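Local coordinates for type I polyketide synthase PikAII (Streptomyces venezuelae, PDB 3QP9), which carries a C2-type ketoreductase domain of a modular polyketide synthase, which probably epimerises the alpha-substituted intermediate rather than reducing its keto group, at residues S49-V54 with G75-Q80; W116-H121 with V167-Q172; P125-R130 with K373-L378. All blocks are in the same frame, centred on the assembly; numbering follows the deposited sequence.

In the fold
Interaction 1 sits far out in the chain, about 30 Å from its centre, where strand 51-57 pairs with the outermost strand, 77-83. Its centre is about 26 Å from that of interaction 2 and about 34 Å from that of interaction 3, and it touches neither. Interactions 2 and 3 are neighbours, their centres about 10 Å apart: the loop that leads into helix 130-144 serves both. Arg130 binds back to the carbonyls of Ser119 and Ala120, with Arg130 NE 2.9 Å from Ala120 O. Interaction 2 joins the loop to the start of helix 170-185, and interaction 3 joins its later part to helix 363-386 of the KR domain.

Interaction 1 (S49-V54 with G75-Q80); sequences SGRWLV and GADPVQ
Arg51 and Asp77 lie side by side on the same sheet face, yet their charged groups are turned almost perpendicular, with guanidinium and carboxylate planes 77° apart. The salt bridge is therefore made through one pair of atoms, Arg51 NE to Asp77 OD2 at 3.3 Å, rather than as a coplanar double fork. The arginine chain starts with CG anti to the backbone N (chi1 180°) and then bends at chi2 and chi3, which brings NE alongside the Asp77 carboxylate.

Four backbone bonds join the parallel strands. Asp77 N binds Gly50 O at 2.7 Å, and Trp52 N reaches Asp77 O at a longer 3.2 Å. Next come Val79 N to Trp52 O at 2.7 Å and Val54 N to Val79 O at 2.8 Å. Pro78, with no N-H to give, falls between two bonding residues and costs the pairing nothing.

Leu53 and Val79 share the face of the salt bridge. On the other, Trp52 CD1 rests on Ala76 CB at 3.7 Å, while Val54 and Pro78 both meet Leu71 of helix 65-73. Strand 51-57, that helix and strand 77-83 form a beta-alpha-beta unit, the building block of a Rossmann-like fold.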
# COMPACT_ATOMS: atom_id res chain seq x y z
N SER A 49 14.47 8.42 -26.75
CA SER A 49 15.11 9.61 -27.29
C SER A 49 14.87 10.85 -26.45
O SER A 49 14.00 10.87 -25.55
CB SER A 49 14.65 9.88 -28.74
OG SER A 49 13.23 9.91 -28.85
N GLY A 50 15.64 11.89 -26.75
CA GLY A 50 15.49 13.20 -26.14
C GLY A 50 16.03 13.35 -24.73
O GLY A 50 16.74 12.47 -24.21
N ARG A 51 15.66 14.45 -24.08
CA ARG A 51 16.19 14.77 -22.78
C ARG A 51 15.35 14.04 -21.72
O ARG A 51 14.11 14.23 -21.69
CB ARG A 51 16.15 16.29 -22.53
CG ARG A 51 16.69 16.76 -21.16
CD ARG A 51 18.20 16.93 -21.09
NE ARG A 51 18.76 17.47 -22.34
CZ ARG A 51 19.27 18.69 -22.52
NH1 ARG A 51 19.33 19.58 -21.53
NH2 ARG A 51 19.76 19.01 -23.71
N TRP A 52 16.04 13.26 -20.86
CA TRP A 52 15.45 12.64 -19.64
C TRP A 52 16.04 13.29 -18.39
O TRP A 52 17.27 13.33 -18.20
CB TRP A 52 15.62 11.09 -19.63
CG TRP A 52 14.51 10.42 -20.44
CD1 TRP A 52 14.42 10.38 -21.81
CD2 TRP A 52 13.29 9.80 -19.95
NE1 TRP A 52 13.26 9.74 -22.19
CE2 TRP A 52 12.54 9.40 -21.06
CE3 TRP A 52 12.79 9.51 -18.67
CZ2 TRP A 52 11.31 8.73 -20.95
CZ3 TRP A 52 11.52 8.89 -18.56
CH2 TRP A 52 10.82 8.50 -19.70
N LEU A 53 15.21 13.81 -17.51
CA LEU A 53 15.74 14.28 -16.25
C LEU A 53 15.72 13.12 -15.28
O LEU A 53 14.69 12.43 -15.15
CB LEU A 53 14.89 15.42 -15.68
CG LEU A 53 14.71 16.68 -16.53
CD1 LEU A 53 14.03 17.73 -15.72
CD2 LEU A 53 16.05 17.20 -17.13
N VAL A 54 16.84 12.90 -14.62
CA VAL A 54 16.92 11.87 -13.61
C VAL A 54 17.06 12.53 -12.28
O VAL A 54 18.03 13.21 -12.02
CB VAL A 54 18.03 10.84 -13.90
CG1 VAL A 54 18.08 9.70 -12.81
CG2 VAL A 54 17.83 10.32 -15.30
N GLY A 75 19.56 5.27 -25.76
CA GLY A 75 19.43 6.32 -26.77
C GLY A 75 18.73 7.58 -26.31
O GLY A 75 18.31 8.36 -27.14
N ALA A 76 18.64 7.77 -24.99
CA ALA A 76 18.16 9.04 -24.40
C ALA A 76 19.36 9.97 -24.25
O ALA A 76 20.48 9.51 -24.35
CB ALA A 76 17.56 8.79 -23.04
N ASP A 77 19.12 11.25 -23.96
CA ASP A 77 20.18 12.16 -23.44
C ASP A 77 19.87 12.44 -21.95
O ASP A 77 19.10 13.33 -21.64
CB ASP A 77 20.27 13.47 -24.28
CG ASP A 77 21.30 14.51 -23.72
OD1 ASP A 77 22.34 14.10 -23.12
OD2 ASP A 77 21.06 15.75 -23.89
N PRO A 78 20.43 11.65 -21.02
CA PRO A 78 20.06 11.80 -19.59
C PRO A 78 20.76 12.95 -18.85
O PRO A 78 21.98 13.10 -18.90
CB PRO A 78 20.48 10.47 -18.95
CG PRO A 78 21.35 9.80 -19.94
CD PRO A 78 21.42 10.57 -21.22
N VAL A 79 19.97 13.73 -18.12
CA VAL A 79 20.53 14.76 -17.23
C VAL A 79 20.23 14.45 -15.76
O VAL A 79 19.06 14.44 -15.34
CB VAL A 79 20.00 16.20 -17.60
CG1 VAL A 79 20.57 17.27 -16.66
CG2 VAL A 79 20.34 16.53 -19.05
N GLN A 80 21.26 14.23 -14.97
CA GLN A 80 21.06 14.10 -13.52
C GLN A 80 20.80 15.38 -12.78
O GLN A 80 21.44 16.42 -13.01
CB GLN A 80 22.24 13.40 -12.88
CG GLN A 80 22.07 13.10 -11.42
CD GLN A 80 23.10 12.10 -10.92
OE1 GLN A 80 23.66 11.34 -11.71
NE2 GLN A 80 23.37 12.11 -9.61

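Interaction 2 (W116-H121 with V167-Q172); sequences WDESAH and VTSPAQ
Two hydrogen bonds from the 167-172 segment converge on a single oxygen, Glu118 OE2. Ser169 OG gives its proton to the syn lone pair of Glu118 OE2 at 2.9 Å. Gln172 NE2 reaches Glu118 OE2 at 3.2 Å from above the carboxylate plane, with an almost straight N-H line. The acceptor lies close to the amide's own plane, so the carboxylate and amide planes stand 74° apart. A sharp bend at chi2 (-96°) carries the glutamate end across to the helix start. The second oxygen, OE1, is buried against Ala171 CB and finds no polar partner in the model; the negative charge is probably eased through OE2 and by the nearby helix N-terminus.

The bonds inside each segment fix the groups that meet. Ser169 is the N-cap of helix 170-185: its OG also accepts from Gln172 N at 3.0 Å, so one hydroxyl serves both helix and glutamate. Gln172 OE1 takes the backbone N-H of His156, which settles which way round the amide sits. In the facing loop, Asp117 OD1 receives both Ser119 N, at 3.0 Å, and Ser119 OG, from the same face of its carboxylate, closing an Asx turn around Glu118.

Beyond the hydrogen bonds there is little contact: Trp116 CD1 lies 3.8 Å from Gln172 OE1, the ring tilted 36° to the amide, and the indole also meets His156 edge to face.

A loop glutamate thus grips a serine-capped helix start, while an Asx turn at Asp117 shapes the loop, within the Rossmann-like N-terminal half of the protein.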
# COMPACT_ATOMS: atom_id res chain seq x y z
N TRP A 116 14.62 5.65 -3.45
CA TRP A 116 15.78 4.91 -2.98
C TRP A 116 16.32 5.46 -1.69
O TRP A 116 17.03 4.76 -0.99
CB TRP A 116 16.93 4.82 -3.99
CG TRP A 116 16.53 4.15 -5.24
CD1 TRP A 116 15.28 3.67 -5.58
CD2 TRP A 116 17.37 3.90 -6.34
NE1 TRP A 116 15.31 3.12 -6.86
CE2 TRP A 116 16.59 3.27 -7.34
CE3 TRP A 116 18.70 4.17 -6.61
CZ2 TRP A 116 17.11 2.92 -8.57
CZ3 TRP A 116 19.22 3.83 -7.84
CH2 TRP A 116 18.44 3.15 -8.78
N ASP A 117 15.92 6.69 -1.37
CA ASP A 117 16.29 7.26 -0.11
C ASP A 117 15.41 6.70 1.02
O ASP A 117 14.37 7.24 1.37
CB ASP A 117 16.24 8.79 -0.16
CG ASP A 117 16.83 9.44 1.13
OD1 ASP A 117 17.15 8.73 2.11
OD2 ASP A 117 17.03 10.68 1.12
N GLU A 118 15.94 5.70 1.69
CA GLU A 118 15.24 5.10 2.83
C GLU A 118 15.55 5.70 4.18
O GLU A 118 15.12 5.16 5.22
CB GLU A 118 15.60 3.62 2.88
CG GLU A 118 15.49 2.99 1.57
CD GLU A 118 14.13 2.30 1.41
OE1 GLU A 118 13.06 2.98 1.63
OE2 GLU A 118 14.19 1.08 1.14
N SER A 119 16.28 6.79 4.19
CA SER A 119 16.69 7.41 5.45
C SER A 119 15.51 7.92 6.23
O SER A 119 14.51 8.31 5.68
CB SER A 119 17.70 8.56 5.18
OG SER A 119 17.03 9.64 4.57
N ALA A 120 15.65 7.92 7.55
CA ALA A 120 14.69 8.59 8.44
C ALA A 120 14.52 10.09 8.23
O ALA A 120 15.48 10.84 8.00
CB ALA A 120 15.05 8.34 9.91
N HIS A 121 13.28 10.53 8.33
CA HIS A 121 13.00 11.96 8.27
C HIS A 121 12.91 12.49 9.70
O HIS A 121 12.20 11.90 10.53
CB HIS A 121 11.73 12.22 7.50
CG HIS A 121 11.39 13.66 7.35
ND1 HIS A 121 11.54 14.34 6.16
CD2 HIS A 121 10.85 14.54 8.23
CE1 HIS A 121 11.13 15.59 6.32
NE2 HIS A 121 10.71 15.74 7.56
N VAL A 167 9.28 -9.07 -0.85
CA VAL A 167 9.43 -7.66 -0.66
C VAL A 167 10.61 -7.44 0.30
O VAL A 167 10.63 -8.04 1.35
CB VAL A 167 8.18 -7.10 -0.03
CG1 VAL A 167 8.38 -5.59 0.30
CG2 VAL A 167 6.92 -7.29 -1.01
N THR A 168 11.58 -6.61 -0.10
CA THR A 168 12.73 -6.26 0.75
C THR A 168 12.60 -4.80 1.18
O THR A 168 13.20 -4.45 2.14
CB THR A 168 14.07 -6.45 0.06
OG1 THR A 168 14.01 -5.88 -1.26
CG2 THR A 168 14.46 -7.96 -0.01
N SER A 169 11.77 -3.99 0.54
CA SER A 169 11.53 -2.58 1.00
C SER A 169 10.07 -2.16 1.06
O SER A 169 9.55 -1.59 0.13
CB SER A 169 12.27 -1.58 0.18
OG SER A 169 11.76 -0.34 0.65
N PRO A 170 9.39 -2.50 2.15
CA PRO A 170 8.02 -2.24 2.28
C PRO A 170 7.85 -0.73 2.28
O PRO A 170 6.82 -0.21 1.80
CB PRO A 170 7.71 -2.87 3.66
CG PRO A 170 9.11 -2.94 4.31
CD PRO A 170 9.83 -3.44 3.20
N ALA A 171 8.87 0.00 2.73
CA ALA A 171 8.69 1.45 2.63
C ALA A 171 8.56 1.97 1.21
O ALA A 171 7.78 2.91 0.97
CB ALA A 171 9.83 2.21 3.38
N GLN A 172 9.28 1.38 0.26
CA GLN A 172 9.15 1.85 -1.15
C GLN A 172 7.78 1.51 -1.75
O GLN A 172 7.34 2.17 -2.68
CB GLN A 172 10.32 1.34 -2.01
CG GLN A 172 11.67 2.00 -1.65
CD GLN A 172 12.76 1.62 -2.57
OE1 GLN A 172 12.55 1.64 -3.79
NE2 GLN A 172 13.99 1.34 -2.02

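Interaction 3 (P125-R130 with K373-L378); sequences PAPFTR and KATAAL
A loop-to-helix joint links the two Rossmann-like halves of the protein here: Ala126 and Pro127, from the loop ahead of helix 130-144, meet Thr375 and its neighbours on helix 363-386 of the KR domain. In ketoreductases of this family an N-terminal structural half packs against the catalytic half, and this contact is consistent with that layout.

One hydrogen bond and a few carbon contacts make the joint. Thr375 OG1 donates to Ala126 O at 2.7 Å, reaching the carbonyl at a bent C=O...OG1 angle of 133° and tilted 23° from its plane. With chi1 at -67° the hydroxyl sits beside the threonine's own backbone N, and the methyl, anti to that N, ends up near the same carbonyl.

The peptide between Ala126 and Pro127 is cis, which folds the loop sharply where it meets the helix. Pro127 lies obliquely across Thr375, its CD 3.4 Å from Thr375 OG1, and its CG reaches Ala374 CB at 3.8 Å. Phe421 of helix 413-426 touches both Pro127 and Ala374, so this corner is closed by a second KR helix. Pro125 stands roughly at right angles to the Thr375 side chain and reaches it more loosely.

Behind the contact the loop is tied down by Thr129, the N-cap of helix 130-144, whose hydroxyl bonds to Asp117 O. One turn along from Ala374, Leu378 completes the patch: its CG is anti to the backbone N, and its CD2 methyl meets Ala126 CB at 3.7 Å.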
# COMPACT_ATOMS: atom_id res chain seq x y z
N PRO A 125 8.41 9.30 12.64
CA PRO A 125 8.90 7.93 12.92
C PRO A 125 8.93 7.06 11.64
O PRO A 125 8.37 7.48 10.62
CB PRO A 125 7.88 7.38 13.93
CG PRO A 125 6.63 8.11 13.69
CD PRO A 125 7.06 9.54 13.19
N ALA A 126 9.57 5.89 11.68
CA ALA A 126 9.45 4.94 10.59
C ALA A 126 7.95 4.47 10.52
O ALA A 126 7.25 4.41 11.56
CB ALA A 126 10.42 3.78 10.80
N PRO A 127 7.47 4.08 9.31
CA PRO A 127 8.26 3.71 8.11
C PRO A 127 8.36 4.86 7.12
O PRO A 127 9.06 4.74 6.12
CB PRO A 127 7.41 2.56 7.47
CG PRO A 127 5.98 2.86 7.84
CD PRO A 127 6.03 3.68 9.16
N PHE A 128 7.68 5.97 7.40
CA PHE A 128 7.86 7.16 6.53
C PHE A 128 9.35 7.41 6.34
O PHE A 128 10.11 7.37 7.33
CB PHE A 128 7.19 8.39 7.13
CG PHE A 128 7.31 9.61 6.25
CD1 PHE A 128 6.38 9.83 5.23
CD2 PHE A 128 8.31 10.54 6.47
CE1 PHE A 128 6.46 10.97 4.41
CE2 PHE A 128 8.39 11.67 5.63
CZ PHE A 128 7.46 11.86 4.59
N THR A 129 9.81 7.57 5.09
CA THR A 129 11.25 7.87 4.80
C THR A 129 11.39 9.19 4.06
O THR A 129 10.38 9.78 3.64
CB THR A 129 12.00 6.77 3.96
OG1 THR A 129 11.64 6.85 2.58
CG2 THR A 129 11.77 5.35 4.49
N ARG A 130 12.63 9.68 3.90
CA ARG A 130 12.81 10.98 3.23
C ARG A 130 12.37 10.86 1.78
O ARG A 130 11.77 11.77 1.21
CB ARG A 130 14.25 11.41 3.33
CG ARG A 130 14.62 11.96 4.74
CD ARG A 130 16.04 12.60 4.71
NE ARG A 130 16.74 12.54 6.02
CZ ARG A 130 17.70 13.38 6.43
NH1 ARG A 130 18.24 13.23 7.63
NH2 ARG A 130 18.12 14.36 5.65
N LYS A 373 -1.45 4.81 9.99
CA LYS A 373 -1.89 3.57 9.35
C LYS A 373 -0.86 2.45 9.48
O LYS A 373 -1.20 1.25 9.59
CB LYS A 373 -2.28 3.75 7.87
CG LYS A 373 -3.59 4.46 7.55
CD LYS A 373 -4.80 4.07 8.39
CE LYS A 373 -5.75 3.15 7.68
NZ LYS A 373 -7.02 2.99 8.45
N ALA A 374 0.38 2.83 9.52
CA ALA A 374 1.47 1.84 9.42
C ALA A 374 2.47 1.68 10.57
O ALA A 374 3.11 0.63 10.67
CB ALA A 374 2.25 2.10 8.12
N THR A 375 2.70 2.69 11.38
CA THR A 375 3.79 2.59 12.42
C THR A 375 3.53 1.52 13.50
O THR A 375 4.49 0.76 13.94
CB THR A 375 4.06 3.95 13.08
OG1 THR A 375 4.63 4.81 12.06
CG2 THR A 375 5.08 3.82 14.24
N ALA A 376 2.30 1.47 13.98
CA ALA A 376 1.99 0.40 14.94
C ALA A 376 2.19 -1.02 14.36
O ALA A 376 2.64 -1.96 15.03
CB ALA A 376 0.60 0.62 15.54
N ALA A 377 1.84 -1.19 13.08
CA ALA A 377 1.97 -2.46 12.42
C ALA A 377 3.42 -2.76 12.26
O ALA A 377 3.82 -3.90 12.45
CB ALA A 377 1.22 -2.46 11.03
N LEU A 378 4.21 -1.71 12.00
CA LEU A 378 5.68 -1.87 11.94
C LEU A 378 6.21 -2.43 13.23
O LEU A 378 6.95 -3.43 13.19
CB LEU A 378 6.40 -0.58 11.52
CG LEU A 378 7.94 -0.62 11.66
CD1 LEU A 378 8.48 -1.37 10.48
CD2 LEU A 378 8.48 0.79 11.63